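Local coordinates for Afp2 (Serratia entomophila, PDB 6RBN), which is a phage tail-sheath family protein that probably helps build the contractile sheath around the inner tube of the anti-feeding prophage, a phage-tail-like injection system, at residues G298-N303 and I333-V338; A286-L291 and D307-Q312; P30-D35 and V104-D109; N196-G201 and G232-G237. All blocks are in the same frame, centred on the assembly; numbering follows the deposited sequence.

Contact 1 (G298-N303 and I333-V338)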
# COMPACT_ATOMS: atom_id res chain seq x y z
N GLY C 298 -1.50 -63.93 40.54
CA GLY C 298 -1.67 -64.47 41.88
C GLY C 298 -0.40 -64.73 42.66
O GLY C 298 -0.49 -65.28 43.76
N ALA C 299 0.76 -64.36 42.14
CA ALA C 299 2.01 -64.71 42.80
C ALA C 299 2.34 -63.80 43.98
O ALA C 299 2.97 -64.24 44.94
CB ALA C 299 3.16 -64.70 41.80
N LEU C 300 1.93 -62.54 43.93
CA LEU C 300 2.30 -61.59 44.97
C LEU C 300 1.13 -61.35 45.91
O LEU C 300 -0.04 -61.53 45.56
CB LEU C 300 2.76 -60.27 44.34
CG LEU C 300 3.99 -60.40 43.45
CD1 LEU C 300 4.37 -59.07 42.84
CD2 LEU C 300 5.15 -61.00 44.20
N ALA C 301 1.46 -60.93 47.13
CA ALA C 301 0.50 -60.82 48.22
C ALA C 301 0.14 -59.35 48.45
O ALA C 301 0.83 -58.63 49.18
CB ALA C 301 1.05 -61.44 49.50
N GLY C 302 -0.94 -58.91 47.82
CA GLY C 302 -1.50 -57.60 48.09
C GLY C 302 -2.59 -57.27 47.09
O GLY C 302 -2.41 -57.48 45.89
N ASN C 303 -3.72 -56.76 47.57
CA ASN C 303 -4.81 -56.42 46.66
C ASN C 303 -4.79 -54.96 46.22
O ASN C 303 -5.81 -54.28 46.20
CB ASN C 303 -6.14 -56.79 47.31
CG ASN C 303 -6.31 -56.19 48.69
OD1 ASN C 303 -5.47 -55.44 49.17
ND2 ASN C 303 -7.41 -56.54 49.35
N ILE C 333 14.36 -53.29 45.00
CA ILE C 333 13.05 -53.84 44.70
C ILE C 333 12.58 -54.59 45.93
O ILE C 333 13.33 -55.38 46.50
CB ILE C 333 13.11 -54.77 43.48
CG1 ILE C 333 13.62 -54.01 42.25
CG2 ILE C 333 11.76 -55.39 43.19
CD1 ILE C 333 14.07 -54.88 41.13
N GLY C 334 11.36 -54.34 46.36
CA GLY C 334 10.76 -55.10 47.44
C GLY C 334 9.42 -55.64 47.01
O GLY C 334 8.67 -54.95 46.32
N LEU C 335 9.13 -56.87 47.40
CA LEU C 335 7.91 -57.53 46.95
C LEU C 335 7.51 -58.59 47.96
O LEU C 335 8.36 -59.21 48.59
CB LEU C 335 8.10 -58.11 45.55
CG LEU C 335 9.19 -59.12 45.21
CD1 LEU C 335 8.68 -60.53 45.25
CD2 LEU C 335 9.80 -58.81 43.86
N ALA C 336 6.20 -58.79 48.11
CA ALA C 336 5.63 -59.62 49.17
C ALA C 336 5.09 -60.92 48.60
O ALA C 336 4.43 -60.92 47.55
CB ALA C 336 4.52 -58.87 49.91
N ALA C 337 5.35 -62.02 49.29
CA ALA C 337 4.95 -63.35 48.84
C ALA C 337 3.81 -63.89 49.69
O ALA C 337 3.50 -63.38 50.78
CB ALA C 337 6.14 -64.31 48.88
N VAL C 338 3.17 -64.94 49.19
CA VAL C 338 2.04 -65.58 49.84
C VAL C 338 2.54 -66.79 50.61
O VAL C 338 3.23 -67.65 50.05
CB VAL C 338 0.97 -66.00 48.81
CG1 VAL C 338 -0.21 -66.67 49.51
CG2 VAL C 338 0.51 -64.82 48.00

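Contact 2 (A286-L291 and D307-Q312)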
# COMPACT_ATOMS: atom_id res chain seq x y z
N ALA C 286 10.93 -51.72 33.00
CA ALA C 286 11.05 -53.12 32.61
C ALA C 286 10.82 -54.05 33.79
O ALA C 286 10.50 -55.23 33.57
CB ALA C 286 12.42 -53.38 32.01
N VAL C 287 10.97 -53.56 35.01
CA VAL C 287 10.70 -54.37 36.20
C VAL C 287 9.25 -54.25 36.62
O VAL C 287 8.62 -55.24 37.00
CB VAL C 287 11.67 -53.96 37.33
CG1 VAL C 287 11.43 -54.80 38.55
CG2 VAL C 287 13.10 -54.10 36.87
N ASP C 288 8.69 -53.03 36.56
CA ASP C 288 7.27 -52.84 36.87
C ASP C 288 6.36 -53.54 35.88
O ASP C 288 5.25 -53.94 36.25
CB ASP C 288 6.93 -51.35 36.90
CG ASP C 288 7.44 -50.66 38.14
OD1 ASP C 288 7.57 -51.32 39.18
OD2 ASP C 288 7.70 -49.44 38.07
N SER C 289 6.79 -53.70 34.63
CA SER C 289 6.00 -54.47 33.68
C SER C 289 6.08 -55.96 33.99
O SER C 289 5.10 -56.68 33.78
CB SER C 289 6.47 -54.21 32.25
OG SER C 289 7.75 -54.76 32.03
N TYR C 290 7.22 -56.43 34.49
CA TYR C 290 7.34 -57.83 34.87
C TYR C 290 6.56 -58.12 36.15
O TYR C 290 5.83 -59.11 36.23
CB TYR C 290 8.81 -58.21 35.05
CG TYR C 290 8.99 -59.64 35.51
CD1 TYR C 290 8.79 -60.70 34.64
CD2 TYR C 290 9.35 -59.93 36.82
CE1 TYR C 290 8.95 -62.00 35.05
CE2 TYR C 290 9.51 -61.23 37.24
CZ TYR C 290 9.31 -62.26 36.36
OH TYR C 290 9.46 -63.56 36.77
N LEU C 291 6.70 -57.26 37.15
CA LEU C 291 6.06 -57.51 38.44
C LEU C 291 4.56 -57.27 38.42
O LEU C 291 3.86 -57.76 39.30
CB LEU C 291 6.70 -56.66 39.53
CG LEU C 291 8.13 -57.02 39.90
CD1 LEU C 291 8.69 -56.03 40.90
CD2 LEU C 291 8.19 -58.42 40.45
N ASP C 307 0.83 -52.32 47.75
CA ASP C 307 1.16 -53.28 48.79
C ASP C 307 1.82 -54.54 48.24
O ASP C 307 2.22 -55.39 49.04
CB ASP C 307 -0.09 -53.68 49.57
CG ASP C 307 -0.63 -52.56 50.43
OD1 ASP C 307 0.16 -51.69 50.86
OD2 ASP C 307 -1.86 -52.54 50.68
N ALA C 308 1.94 -54.67 46.93
CA ALA C 308 2.48 -55.88 46.32
C ALA C 308 3.95 -55.75 45.96
O ALA C 308 4.73 -56.67 46.24
CB ALA C 308 1.67 -56.24 45.07
N TRP C 309 4.36 -54.65 45.33
CA TRP C 309 5.77 -54.44 45.05
C TRP C 309 6.06 -52.95 45.03
O TRP C 309 5.17 -52.11 44.91
CB TRP C 309 6.18 -55.06 43.71
CG TRP C 309 5.73 -54.31 42.49
CD1 TRP C 309 6.44 -53.39 41.79
CD2 TRP C 309 4.45 -54.41 41.85
NE1 TRP C 309 5.69 -52.90 40.75
CE2 TRP C 309 4.47 -53.51 40.76
CE3 TRP C 309 3.30 -55.16 42.08
CZ2 TRP C 309 3.38 -53.35 39.92
CZ3 TRP C 309 2.23 -55.00 41.24
CH2 TRP C 309 2.27 -54.10 40.17
N PHE C 310 7.35 -52.62 45.17
CA PHE C 310 7.84 -51.28 44.86
C PHE C 310 9.18 -51.41 44.16
O PHE C 310 9.97 -52.31 44.45
CB PHE C 310 7.96 -50.38 46.11
CG PHE C 310 9.02 -50.82 47.10
CD1 PHE C 310 8.71 -51.71 48.10
CD2 PHE C 310 10.30 -50.28 47.06
CE1 PHE C 310 9.66 -52.09 49.02
CE2 PHE C 310 11.26 -50.67 47.97
CZ PHE C 310 10.93 -51.58 48.95
N VAL C 311 9.43 -50.50 43.22
CA VAL C 311 10.70 -50.38 42.52
C VAL C 311 11.12 -48.93 42.58
O VAL C 311 10.31 -48.04 42.29
CB VAL C 311 10.60 -50.85 41.06
CG1 VAL C 311 11.92 -50.65 40.34
CG2 VAL C 311 10.19 -52.30 40.98
N GLN C 312 12.37 -48.66 42.97
CA GLN C 312 12.84 -47.29 43.02
C GLN C 312 14.32 -47.19 42.68
O GLN C 312 15.12 -48.06 43.05
CB GLN C 312 12.54 -46.66 44.38
CG GLN C 312 13.12 -47.38 45.56
CD GLN C 312 12.63 -46.79 46.86
OE1 GLN C 312 11.93 -45.78 46.87
NE2 GLN C 312 12.97 -47.43 47.96

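Contact 3 (P30-D35 and V104-D109)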
# COMPACT_ATOMS: atom_id res chain seq x y z
N PRO C 30 17.14 -79.23 36.58
CA PRO C 30 17.91 -79.77 37.70
C PRO C 30 19.29 -80.26 37.31
O PRO C 30 19.60 -80.50 36.14
CB PRO C 30 17.05 -80.95 38.16
CG PRO C 30 16.47 -81.43 36.91
CD PRO C 30 16.22 -80.24 36.04
N LEU C 31 20.13 -80.43 38.33
CA LEU C 31 21.42 -81.09 38.22
C LEU C 31 21.36 -82.33 39.10
O LEU C 31 21.19 -82.22 40.32
CB LEU C 31 22.55 -80.15 38.65
CG LEU C 31 24.02 -80.57 38.52
CD1 LEU C 31 24.87 -79.36 38.24
CD2 LEU C 31 24.52 -81.20 39.80
N PHE C 32 21.49 -83.50 38.49
CA PHE C 32 21.50 -84.76 39.23
C PHE C 32 22.95 -85.15 39.50
O PHE C 32 23.68 -85.52 38.57
CB PHE C 32 20.77 -85.85 38.46
CG PHE C 32 19.29 -85.65 38.40
CD1 PHE C 32 18.48 -86.06 39.44
CD2 PHE C 32 18.71 -85.04 37.31
CE1 PHE C 32 17.12 -85.88 39.38
CE2 PHE C 32 17.34 -84.86 37.25
CZ PHE C 32 16.55 -85.28 38.29
N ALA C 33 23.36 -85.07 40.75
CA ALA C 33 24.72 -85.40 41.14
C ALA C 33 24.84 -86.90 41.38
O ALA C 33 24.02 -87.48 42.10
CB ALA C 33 25.13 -84.63 42.39
N TYR C 34 25.85 -87.52 40.78
CA TYR C 34 26.16 -88.91 41.04
C TYR C 34 27.54 -89.03 41.68
O TYR C 34 28.34 -88.09 41.65
CB TYR C 34 26.08 -89.76 39.76
CG TYR C 34 27.07 -89.42 38.67
CD1 TYR C 34 26.77 -88.46 37.72
CD2 TYR C 34 28.27 -90.10 38.56
CE1 TYR C 34 27.66 -88.16 36.70
CE2 TYR C 34 29.17 -89.81 37.55
CZ TYR C 34 28.86 -88.84 36.63
OH TYR C 34 29.75 -88.55 35.62
N ASP C 35 27.81 -90.19 42.25
CA ASP C 35 29.03 -90.41 43.02
C ASP C 35 30.22 -90.59 42.08
O ASP C 35 30.10 -91.16 40.99
CB ASP C 35 28.87 -91.63 43.92
CG ASP C 35 29.93 -91.71 45.01
OD1 ASP C 35 30.79 -90.81 45.09
OD2 ASP C 35 29.90 -92.68 45.80
N VAL C 104 20.04 -81.60 42.64
CA VAL C 104 19.35 -82.77 43.17
C VAL C 104 20.42 -83.78 43.55
O VAL C 104 21.03 -84.42 42.68
CB VAL C 104 18.36 -83.34 42.15
CG1 VAL C 104 17.70 -84.57 42.70
CG2 VAL C 104 17.32 -82.30 41.79
N ALA C 105 20.67 -83.92 44.85
CA ALA C 105 21.62 -84.91 45.36
C ALA C 105 20.98 -86.28 45.24
O ALA C 105 20.19 -86.69 46.09
CB ALA C 105 22.01 -84.59 46.79
N ALA C 106 21.32 -87.00 44.17
CA ALA C 106 20.70 -88.29 43.89
C ALA C 106 21.48 -89.39 44.61
O ALA C 106 22.28 -90.12 44.02
CB ALA C 106 20.65 -88.53 42.39
N GLY C 107 21.23 -89.49 45.91
CA GLY C 107 21.92 -90.48 46.73
C GLY C 107 23.36 -90.12 46.98
O GLY C 107 24.25 -90.96 46.84
N THR C 108 23.61 -88.86 47.35
CA THR C 108 24.96 -88.34 47.45
C THR C 108 25.05 -87.42 48.66
O THR C 108 24.13 -86.64 48.91
CB THR C 108 25.34 -87.57 46.18
OG1 THR C 108 25.07 -88.38 45.03
CG2 THR C 108 26.80 -87.26 46.17
N ASP C 109 26.14 -87.53 49.42
CA ASP C 109 26.29 -86.72 50.62
C ASP C 109 27.76 -86.38 50.85
O ASP C 109 28.66 -87.06 50.35
CB ASP C 109 25.69 -87.42 51.85
CG ASP C 109 26.25 -88.83 52.06
OD1 ASP C 109 27.01 -89.33 51.21
OD2 ASP C 109 25.90 -89.44 53.09

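Contact 4 (N196-G201 and G232-G237)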
# COMPACT_ATOMS: atom_id res chain seq x y z
N ASN C 196 1.23 -81.21 48.15
CA ASN C 196 0.11 -82.10 47.87
C ASN C 196 0.06 -82.60 46.42
O ASN C 196 -0.99 -83.10 46.00
CB ASN C 196 -1.22 -81.43 48.22
CG ASN C 196 -1.50 -81.45 49.70
OD1 ASN C 196 -1.30 -82.46 50.36
ND2 ASN C 196 -1.96 -80.33 50.23
N GLN C 197 1.13 -82.46 45.66
CA GLN C 197 1.19 -83.04 44.33
C GLN C 197 1.53 -84.52 44.44
O GLN C 197 2.47 -84.89 45.16
CB GLN C 197 2.22 -82.32 43.47
CG GLN C 197 2.26 -82.80 42.06
CD GLN C 197 0.99 -82.47 41.31
OE1 GLN C 197 0.44 -81.38 41.45
NE2 GLN C 197 0.52 -83.42 40.51
N ALA C 198 0.77 -85.36 43.75
CA ALA C 198 0.93 -86.81 43.83
C ALA C 198 1.94 -87.27 42.79
O ALA C 198 1.70 -87.14 41.59
CB ALA C 198 -0.41 -87.50 43.63
N VAL C 199 3.07 -87.79 43.25
CA VAL C 199 4.05 -88.41 42.37
C VAL C 199 3.64 -89.88 42.19
O VAL C 199 3.14 -90.52 43.12
CB VAL C 199 5.48 -88.22 42.92
CG1 VAL C 199 5.68 -88.90 44.26
CG2 VAL C 199 6.53 -88.71 41.95
N ASN C 200 3.79 -90.39 40.98
CA ASN C 200 3.25 -91.69 40.60
C ASN C 200 4.38 -92.68 40.35
O ASN C 200 5.50 -92.31 40.00
CB ASN C 200 2.38 -91.59 39.36
CG ASN C 200 1.07 -90.88 39.63
OD1 ASN C 200 0.42 -91.12 40.65
ND2 ASN C 200 0.67 -90.01 38.72
N GLY C 201 4.05 -93.96 40.52
CA GLY C 201 4.98 -95.03 40.25
C GLY C 201 5.98 -95.33 41.34
O GLY C 201 6.75 -96.28 41.20
N GLY C 232 -2.46 -89.97 46.74
CA GLY C 232 -1.52 -91.04 47.03
C GLY C 232 -0.09 -90.59 46.89
O GLY C 232 0.28 -89.97 45.88
N THR C 233 0.73 -90.94 47.89
CA THR C 233 2.20 -90.75 47.98
C THR C 233 2.67 -89.36 47.53
O THR C 233 3.33 -89.18 46.50
CB THR C 233 3.01 -91.90 47.33
OG1 THR C 233 4.41 -91.62 47.45
CG2 THR C 233 2.65 -92.24 45.86
N VAL C 234 2.31 -88.36 48.33
CA VAL C 234 2.75 -86.98 48.13
C VAL C 234 3.94 -86.71 49.04
O VAL C 234 4.24 -87.51 49.93
CB VAL C 234 1.60 -86.00 48.43
CG1 VAL C 234 0.43 -86.27 47.52
CG2 VAL C 234 1.19 -86.12 49.88
N VAL C 235 4.65 -85.61 48.82
CA VAL C 235 5.59 -85.15 49.83
C VAL C 235 4.84 -84.29 50.84
O VAL C 235 3.85 -83.64 50.50
CB VAL C 235 6.80 -84.41 49.22
CG1 VAL C 235 7.53 -85.31 48.24
CG2 VAL C 235 6.39 -83.15 48.54
N TRP C 236 5.25 -84.33 52.10
CA TRP C 236 4.44 -83.75 53.17
C TRP C 236 5.34 -82.85 54.00
O TRP C 236 6.04 -83.31 54.90
CB TRP C 236 3.80 -84.85 54.00
CG TRP C 236 2.72 -84.38 54.91
CD1 TRP C 236 2.78 -84.22 56.26
CD2 TRP C 236 1.39 -84.01 54.52
NE1 TRP C 236 1.58 -83.78 56.74
CE2 TRP C 236 0.71 -83.63 55.69
CE3 TRP C 236 0.72 -83.95 53.30
CZ2 TRP C 236 -0.61 -83.21 55.68
CZ3 TRP C 236 -0.59 -83.53 53.29
CH2 TRP C 236 -1.24 -83.16 54.47
N GLY C 237 5.31 -81.56 53.70
CA GLY C 237 6.17 -80.59 54.34
C GLY C 237 6.76 -79.69 53.27
O GLY C 237 7.05 -80.13 52.15

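Contact 1 (G298-N303 and I333-V338)
Leu300 and Leu335 meet through single methyls, with their side chains crossing at about a right angle. Leu300 CD2 lies 3.7 Å from Leu335 CD1. Leu300 has CG anti to the carbonyl carbon (chi1 -61°). Its CD1 continues the extended chain, while CD2 branches off past Ala336 O toward Leu335. On the other flank, Ala301 points its CB at the backbone of Ala337 and lies 3.4 Å from Ala337 O. The same methyl touches Val338 CG2 at 3.7 Å. That branch of Val338 also faces the Ala299 carbonyl, with CG2 4.0 Å from Ala299 O. The Ala336 methyl is a looser neighbour, its CB 4.3 Å from Ala301 CB.

One backbone bond joins the segments. Ala301 N donates to Ala336 O at 3.0 Å, and the N-H approaches from well above the carbonyl plane. Leu300 CA adds a CA-H...O contact to the same oxygen.

Around the contact, Leu335 also packs on Phe256 and Val259 of helix 250-267, and Leu300 on Trp295 and Trp309. Gly334 and Ile333 pair in parallel with a strand of a neighbouring Afp3 chain.

Small apolar groups thus lie against backbone carbonyls and against one another. A single backbone hydrogen bond is the polar link between the segments, and its acceptor, Ala336 O, also takes the CA-H contact.

Contact 2 (A286-L291 and D307-Q312)
Trp309 and Asp288 share the polar bond of this contact, between helix 286-291 and strand 309-312. The two run nearly antiparallel, with segment axes 9.1 Å apart at closest. Trp309 NE1 donates to Asp288 OD1 at 2.9 Å, with an N-H...O angle of 146°. The oxygen lies close to the indole plane, at the ring edge. Seen from the aspartate, the donor stands above the carboxylate plane, and the two planes are turned 50° apart. Asp288 OD2 has a second, long and weak ion pair with Lys284.

The next interaction is a CH-pi contact. Leu291 CB sits 3.8 Å from the centroid of the Trp309 five-membered ring, almost straight over the face. Leu291 O lies over the same face, above the CE3-CZ3 side of the six-membered ring. Trp309 places CG between its backbone N and carbonyl carbon (chi1 75°), which turns the indole toward the helix.

Apolar packing completes the contact. Leu291 CD1 reaches Trp309 CD1 at 3.6 Å and Val311 CG2 at 4.0 Å. Val311 CG2 also meets Val287 CG1 at 3.7 Å. Val287 and Leu291 touch Ile333 of strand 328-335 as well, which puts this helix face against the two-stranded sheet.

The indole is thus fixed in two ways: the bond at the edge restrains turning about CB-CG, and the leucine covers one face. The buried N-H is satisfied by the carboxylate, and Lys284 nearby would probably favour the charged form of Asp288.

Contact 3 (P30-D35 and V104-D109)
The Phe32 ring has Ala106 CB at its edge, near the ring plane, 4.4 Å from Phe32 CD1. Val104 approaches the ring obliquely, with CG1 3.6 Å from Phe32 CE1. The two side chains lie side by side and point the same way, on one face of the sheet. A second ring, that of Trp74, meets Phe32 edge-to-face. The other branch of Val104 is turned to the proline, with CG2 3.9 Å from Pro30 CB. Val104 can serve both because CG1 stands anti to the backbone N (chi1 178°) and CG2 stands anti to the carbonyl carbon.

Parallel pairing holds the strands. Val104 N donates to Leu31 O at 2.7 Å, and Ala33 N donates to Val104 O at 3.1 Å. Beyond this pair the bonding weakens: Ala106 N makes only a weak bond to Ala33 O, at 3.4 Å. Ala106 is the centre of an inverse gamma turn. Thr108 OG1 comes back within 3.2 Å of Ala33 O.

Strand 30-34 lies between 82-86 and 102-105, parallel to both. The beta-alpha-beta crossover from 82-86 to 102-105 passes over it through helix 90-97, which packs on Leu31 and Ala33. Helix 66-75 covers the opposite face, where Phe32 touches Ser70 and Leu71.

Contact 4 (N196-G201 and G232-G237)
Asn196 to Val199, in the loop after helix 173-187, pass over the short strand 234-235 of the subtilisin-like sheath region. The touching parts run 123° apart. The segments share no hydrogen bond. Methyls instead rest against carbonyl oxygens. Val234 CG1 lies 3.4 Å from Gln197 O, and Ala198 CB lies 3.4 Å from Gly232 O. Val199 and Thr233 exchange the same kind of contact: Val199 CG1 is 3.3 Å from Thr233 O, while Thr233 CG2 is 3.3 Å from Val199 O. Val199 holds CG1 between its backbone N and carbonyl carbon (chi1 63°), which brings that methyl to the threonine.

At the other end, Asn196 and Trp236 lie side by side. Asn196 OD1 meets the indole at its edge, 3.2 Å from Trp236 CZ3, with amide and ring planes 57° apart.

The Trp236 ring also makes a cation-pi contact with Arg226 and packs on Gly9 of a second Afp2 subunit. Strand 234-235 pairs antiparallel with 225-226. Helix 173-187 is a neighbour of both segments, touching Val199 through Ile176 and Ala179 and Val235 through Ser180.

Contacts 1 and 2 form one continuous region of the C-terminal sheath domain, their centres 10 Å apart. Strands 309-312 and 328-335 are neighbours in one sheet, with Phe310 N 2.9 Å from Gly334 O, a probable hydrogen bond. The segments of contacts 1 and 2 alternate along the chain, and the two contacts touch through the shared sheet. Contact 3 lies on the opposite side of the chain centre, its centre about 33 Å from that of contact 1 and 36 Å from that of contact 2. Contact 4 is nearer to contact 3: their centres are about 20 Å apart, and their nearest atoms about 11 Å. Contacts 1 and 2 adjoin Afp3 chains, whereas contact 4 meets another Afp2 subunit.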